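Local coordinates for CdiI immunity protein (Cupriavidus taiwanensis, PDB 5T87) that probably protects the cell from a contact-dependent growth inhibition toxin by binding the CdiA toxin chain, with which it forms a complex, at residues A27-C32 with R63-T68. Sequence-based numbering, arbitrary orientation.
Sequences AIADAC and RSLAVT
L65 reaches from helix 60-76 to the backbone of helix 25-38 and lays a single methyl, CD2, against A29. That methyl is 3.5 Å from A29 CB and almost as near the main chain, 3.6 Å from A29 CA, a tight fit that the small alanine permits. With CG anti to the backbone N (chi1 175°) and beside the carbonyl carbon, the leucine extends toward helix 25-38. One turn further along helix 25-38, C32 points its CB at the partner helix and brings SG alongside A66, a looser van der Waals approach of 4.4 Å between SG and A66 CB. The two pairs thus form a small, buried, apolar seam between helix segments running in the same general direction, their backbones closest at 6.1 Å between C32 CA and A66 CA. Helix 42-53 packs against the C32–A66 end through L49 and V52, while L41 of the CdiA toxin chain touches A29 and R39 of that chain touches L65. Packing of helices 25-38 and 60-76 on each other and on helix 42-53, which lies between them in sequence, is consistent with an alpha-solenoid-like stack in this all-helical immunity protein, and here the seam also adjoins the toxin interface.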
loop_
_atom_site.group_PDB
_atom_site.type_symbol
_atom_site.label_atom_id
_atom_site.label_comp_id
_atom_site.label_asym_id
_atom_site.label_seq_id
_atom_site.Cartn_x
_atom_site.Cartn_y
_atom_site.Cartn_z
ATOM N N ALA A 27 -15.341 6.100 1.172
ATOM C CA ALA A 27 -15.871 5.142 0.217
ATOM C C ALA A 27 -14.827 4.890 -0.866
ATOM O O ALA A 27 -14.567 3.733 -1.244
ATOM C CB ALA A 27 -17.171 5.648 -0.400
ATOM N N ILE A 28 -14.205 5.967 -1.338
ATOM C CA ILE A 28 -13.251 5.838 -2.441
ATOM C C ILE A 28 -12.006 5.071 -2.009
ATOM O O ILE A 28 -11.505 4.219 -2.760
ATOM C CB ILE A 28 -12.908 7.198 -3.086
ATOM C CG1 ILE A 28 -14.107 7.716 -3.874
ATOM C CG2 ILE A 28 -11.746 7.073 -4.057
ATOM C CD1 ILE A 28 -14.133 9.223 -3.927
ATOM N N ALA A 29 -11.526 5.365 -0.804
ATOM C CA ALA A 29 -10.385 4.655 -0.250
ATOM C C ALA A 29 -10.703 3.173 -0.126
ATOM O O ALA A 29 -9.871 2.321 -0.442
ATOM C CB ALA A 29 -10.031 5.225 1.106
ATOM N N ASP A 30 -11.916 2.870 0.326
ATOM C CA ASP A 30 -12.328 1.488 0.483
ATOM C C ASP A 30 -12.316 0.771 -0.846
ATOM O O ASP A 30 -11.861 -0.347 -0.923
ATOM C CB ASP A 30 -13.718 1.391 1.121
ATOM C CG ASP A 30 -13.719 1.779 2.580
ATOM O OD1 ASP A 30 -12.629 1.988 3.156
ATOM O OD2 ASP A 30 -14.826 1.892 3.142
ATOM N N ALA A 31 -12.809 1.430 -1.885
ATOM C CA ALA A 31 -12.800 0.876 -3.249
ATOM C C ALA A 31 -11.379 0.609 -3.743
ATOM O O ALA A 31 -11.068 -0.507 -4.166
ATOM C CB ALA A 31 -13.521 1.809 -4.202
ATOM N N CYS A 32 -10.516 1.617 -3.648
ATOM C CA CYS A 32 -9.109 1.445 -3.983
ATOM C C CYS A 32 -8.495 0.276 -3.257
ATOM O O CYS A 32 -7.799 -0.525 -3.848
ATOM C CB CYS A 32 -8.315 2.708 -3.685
ATOM S SG CYS A 32 -8.759 4.067 -4.802
ATOM N N ARG A 63 -5.222 10.316 -4.134
ATOM C CA ARG A 63 -4.324 10.083 -5.261
ATOM C C ARG A 63 -3.122 9.280 -4.809
ATOM O O ARG A 63 -2.721 8.318 -5.458
ATOM C CB ARG A 63 -3.898 11.414 -5.869
ATOM C CG ARG A 63 -5.078 12.163 -6.463
ATOM C CD ARG A 63 -4.743 13.562 -6.916
ATOM N NE ARG A 63 -3.847 13.544 -8.062
ATOM C CZ ARG A 63 -2.661 14.152 -8.142
ATOM N NH1 ARG A 63 -2.173 14.884 -7.136
ATOM N NH2 ARG A 63 -1.959 14.038 -9.255
ATOM N N SER A 64 -2.581 9.664 -3.667
ATOM C CA SER A 64 -1.449 8.981 -3.069
ATOM C C SER A 64 -1.793 7.541 -2.674
ATOM O O SER A 64 -1.001 6.614 -2.914
ATOM C CB SER A 64 -0.954 9.781 -1.857
ATOM O OG SER A 64 0.352 9.379 -1.486
ATOM N N LEU A 65 -2.975 7.353 -2.093
ATOM C CA LEU A 65 -3.429 6.019 -1.709
ATOM C C LEU A 65 -3.547 5.082 -2.934
ATOM O O LEU A 65 -3.138 3.903 -2.896
ATOM C CB LEU A 65 -4.767 6.100 -0.963
ATOM C CG LEU A 65 -5.401 4.744 -0.622
ATOM C CD1 LEU A 65 -4.466 3.928 0.242
ATOM C CD2 LEU A 65 -6.755 4.895 0.040
ATOM N N ALA A 66 -4.110 5.619 -4.012
ATOM C CA ALA A 66 -4.263 4.866 -5.265
ATOM C C ALA A 66 -2.923 4.358 -5.796
ATOM O O ALA A 66 -2.825 3.213 -6.258
ATOM C CB ALA A 66 -4.967 5.718 -6.310
ATOM N N VAL A 67 -1.890 5.195 -5.704
ATOM C CA VAL A 67 -0.539 4.768 -6.070
ATOM C C VAL A 67 -0.065 3.633 -5.171
ATOM O O VAL A 67 0.390 2.628 -5.644
ATOM C CB VAL A 67 0.452 5.933 -5.988
ATOM C CG1 VAL A 67 1.897 5.452 -6.111
ATOM C CG2 VAL A 67 0.143 6.952 -7.072
ATOM N N THR A 68 -0.192 3.811 -3.863
ATOM C CA THR A 68 0.134 2.763 -2.902
ATOM C C THR A 68 -0.614 1.470 -3.242
ATOM O O THR A 68 -0.031 0.389 -3.212
ATOM C CB THR A 68 -0.142 3.257 -1.454
ATOM O OG1 THR A 68 0.912 4.141 -1.066
ATOM C CG2 THR A 68 -0.218 2.116 -0.441
#